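Long-range contact in phenylalanine--tRNA ligase beta subunit (Bacteroides fragilis, PDB 3IG2), which forms, with the alpha subunit, the tetrameric enzyme that uses ATP and magnesium to attach phenylalanine to tRNA(Phe), this chain being the core domain of the beta subunit: residues C60-L65 against F86-N91. Residues are numbered along the deposited sequence; the frame is centred on the assembly and turned at random.
Sequences CMRQTL and FFEFGN
In the class II synthetase-like core of the beta subunit, R62 and L65, on the segment that leads from the short strand 60-61 to helix 66-75, lie against E88, G90 and N91 on strand 85-95 of the large mixed sheet. The R62 guanidinium grips the backbone carbonyl of N91 side-on. R62 NE donates to N91 O at 2.8 Å, with an N-H...O angle of 157°, and R62 NH2 reaches the same N91 O at 3.1 Å along a more bent path. This oxygen sits nearly in the guanidinium plane. With chi1 at 60° CG stands between the backbone N and carbonyl carbon of R62, and from there the chain runs extended to NE, carrying the charged end over the strand. R62 NH2 comes to 3.5 Å from G90 CA. R62 NH1 forms a salt bridge with E88, 3.2 Å from E88 OE2, but meets that oxygen from above the carboxylate, whose plane is turned 78° from the guanidinium. L65 CD2 covers one guanidinium face, lying over its centre, while L65 CD1 packs 3.7 Å from the carbonyl oxygen E88 O.

A water ties the ion pair to the strand, accepting from R62 NH2 and donating to E88 OE2 and F89 O. The backbone N of N27 also donates to E88 OE2, and further backbone hydrogen bonds link R62 to S29 and Y93. Two bonds to N91 O and one to E88 OE2 thus fix the rotation of the buried guanidinium, and its charge, paired with the carboxylate and solvated by the N91 carbonyl, probably helps keep E88 ionised beneath the loop.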
loop_
_atom_site.group_PDB
_atom_site.type_symbol
_atom_site.label_atom_id
_atom_site.label_comp_id
_atom_site.label_asym_id
_atom_site.label_seq_id
_atom_site.Cartn_x
_atom_site.Cartn_y
_atom_site.Cartn_z
ATOM N N CYS B 60 -28.147 31.925 1.588
ATOM C CA CYS B 60 -28.983 30.762 1.333
ATOM C C CYS B 60 -28.332 29.504 1.871
ATOM O O CYS B 60 -27.121 29.473 2.094
ATOM C CB CYS B 60 -29.289 30.617 -0.175
ATOM S SG CYS B 60 -27.873 30.140 -1.223
HETATM N N MSE B 61 -29.144 28.462 2.067
HETATM C CA MSE B 61 -28.647 27.148 2.452
HETATM C C MSE B 61 -28.306 26.372 1.203
HETATM O O MSE B 61 -29.046 26.441 0.218
HETATM C CB MSE B 61 -29.712 26.394 3.258
HETATM C CG MSE B 61 -30.166 27.167 4.528
HETATM SE SE MSE B 61 -28.682 27.703 5.667
HETATM C CE MSE B 61 -28.173 25.961 6.423
ATOM N N ARG B 62 -27.222 25.592 1.247
ATOM C CA ARG B 62 -26.740 24.921 0.032
ATOM C C ARG B 62 -27.750 23.914 -0.527
ATOM O O ARG B 62 -28.452 23.214 0.213
ATOM C CB ARG B 62 -25.396 24.230 0.281
ATOM C CG ARG B 62 -25.455 23.167 1.377
ATOM C CD ARG B 62 -24.066 22.492 1.591
ATOM N NE ARG B 62 -24.163 21.534 2.687
ATOM C CZ ARG B 62 -23.149 21.108 3.435
ATOM N NH1 ARG B 62 -21.917 21.560 3.227
ATOM N NH2 ARG B 62 -23.385 20.232 4.403
ATOM N N GLN B 63 -27.806 23.860 -1.852
ATOM C CA GLN B 63 -28.625 22.883 -2.555
ATOM C C GLN B 63 -27.785 21.684 -2.958
ATOM O O GLN B 63 -28.310 20.599 -3.150
ATOM C CB GLN B 63 -29.211 23.518 -3.812
ATOM C CG GLN B 63 -30.620 23.108 -4.082
ATOM C CD GLN B 63 -31.213 23.753 -5.343
ATOM O OE1 GLN B 63 -31.028 24.959 -5.629
ATOM N NE2 GLN B 63 -31.961 22.955 -6.079
ATOM N N THR B 64 -26.476 21.910 -3.128
ATOM C CA THR B 64 -25.545 20.858 -3.523
ATOM C C THR B 64 -24.288 20.983 -2.676
ATOM O O THR B 64 -23.903 22.106 -2.289
ATOM C CB THR B 64 -25.172 20.938 -5.054
ATOM O OG1 THR B 64 -24.226 19.918 -5.388
ATOM C CG2 THR B 64 -24.591 22.308 -5.447
ATOM N N LEU B 65 -23.624 19.858 -2.447
ATOM C CA LEU B 65 -22.273 19.881 -1.880
ATOM C C LEU B 65 -21.187 20.400 -2.805
ATOM O O LEU B 65 -20.099 20.806 -2.350
ATOM C CB LEU B 65 -21.864 18.476 -1.429
ATOM C CG LEU B 65 -22.715 17.853 -0.298
ATOM C CD1 LEU B 65 -22.084 16.566 0.104
ATOM C CD2 LEU B 65 -22.799 18.794 0.867
ATOM N N PHE B 86 -10.964 14.251 -1.683
ATOM C CA PHE B 86 -11.778 14.716 -0.591
ATOM C C PHE B 86 -13.142 14.033 -0.563
ATOM O O PHE B 86 -13.675 13.641 -1.600
ATOM C CB PHE B 86 -12.040 16.217 -0.742
ATOM C CG PHE B 86 -10.827 17.081 -0.570
ATOM C CD1 PHE B 86 -9.823 16.749 0.337
ATOM C CD2 PHE B 86 -10.709 18.259 -1.289
ATOM C CE1 PHE B 86 -8.698 17.583 0.505
ATOM C CE2 PHE B 86 -9.605 19.104 -1.123
ATOM C CZ PHE B 86 -8.594 18.759 -0.232
ATOM N N PHE B 87 -13.709 13.912 0.630
ATOM C CA PHE B 87 -15.092 13.508 0.744
ATOM C C PHE B 87 -15.788 14.293 1.841
ATOM O O PHE B 87 -15.144 14.764 2.784
ATOM C CB PHE B 87 -15.247 11.985 0.939
ATOM C CG PHE B 87 -14.829 11.477 2.286
ATOM C CD1 PHE B 87 -15.760 11.324 3.302
ATOM C CD2 PHE B 87 -13.501 11.093 2.524
ATOM C CE1 PHE B 87 -15.384 10.840 4.551
ATOM C CE2 PHE B 87 -13.109 10.618 3.777
ATOM C CZ PHE B 87 -14.048 10.487 4.799
ATOM N N GLU B 88 -17.106 14.432 1.712
ATOM C CA GLU B 88 -17.866 15.151 2.705
ATOM C C GLU B 88 -19.227 14.522 2.834
ATOM O O GLU B 88 -19.859 14.236 1.833
ATOM C CB GLU B 88 -17.972 16.635 2.340
ATOM C CG GLU B 88 -18.896 17.427 3.283
ATOM C CD GLU B 88 -18.880 18.915 2.996
ATOM O OE1 GLU B 88 -18.357 19.293 1.911
ATOM O OE2 GLU B 88 -19.376 19.696 3.858
ATOM N N PHE B 89 -19.639 14.260 4.078
ATOM C CA PHE B 89 -21.032 13.973 4.383
ATOM C C PHE B 89 -21.714 15.258 4.838
ATOM O O PHE B 89 -21.186 15.980 5.685
ATOM C CB PHE B 89 -21.138 12.976 5.513
ATOM C CG PHE B 89 -20.755 11.590 5.138
ATOM C CD1 PHE B 89 -21.697 10.715 4.666
ATOM C CD2 PHE B 89 -19.452 11.153 5.304
ATOM C CE1 PHE B 89 -21.365 9.428 4.308
ATOM C CE2 PHE B 89 -19.089 9.847 4.961
ATOM C CZ PHE B 89 -20.064 8.976 4.454
ATOM N N GLY B 90 -22.887 15.543 4.292
ATOM C CA GLY B 90 -23.597 16.739 4.716
ATOM C C GLY B 90 -25.022 16.821 4.218
ATOM O O GLY B 90 -25.390 16.169 3.234
ATOM N N ASN B 91 -25.827 17.615 4.914
ATOM C CA ASN B 91 -27.169 17.918 4.447
ATOM C C ASN B 91 -27.145 18.987 3.377
ATOM O O ASN B 91 -26.320 19.916 3.452
ATOM C CB ASN B 91 -28.036 18.427 5.589
ATOM C CG ASN B 91 -28.388 17.325 6.607
ATOM O OD1 ASN B 91 -28.151 17.494 7.786
ATOM N ND2 ASN B 91 -28.948 16.221 6.145
HETATM O O HOH W 1 -21.057 18.677 5.608
HETATM O O HOH W 2 -19.411 21.153 0.210
#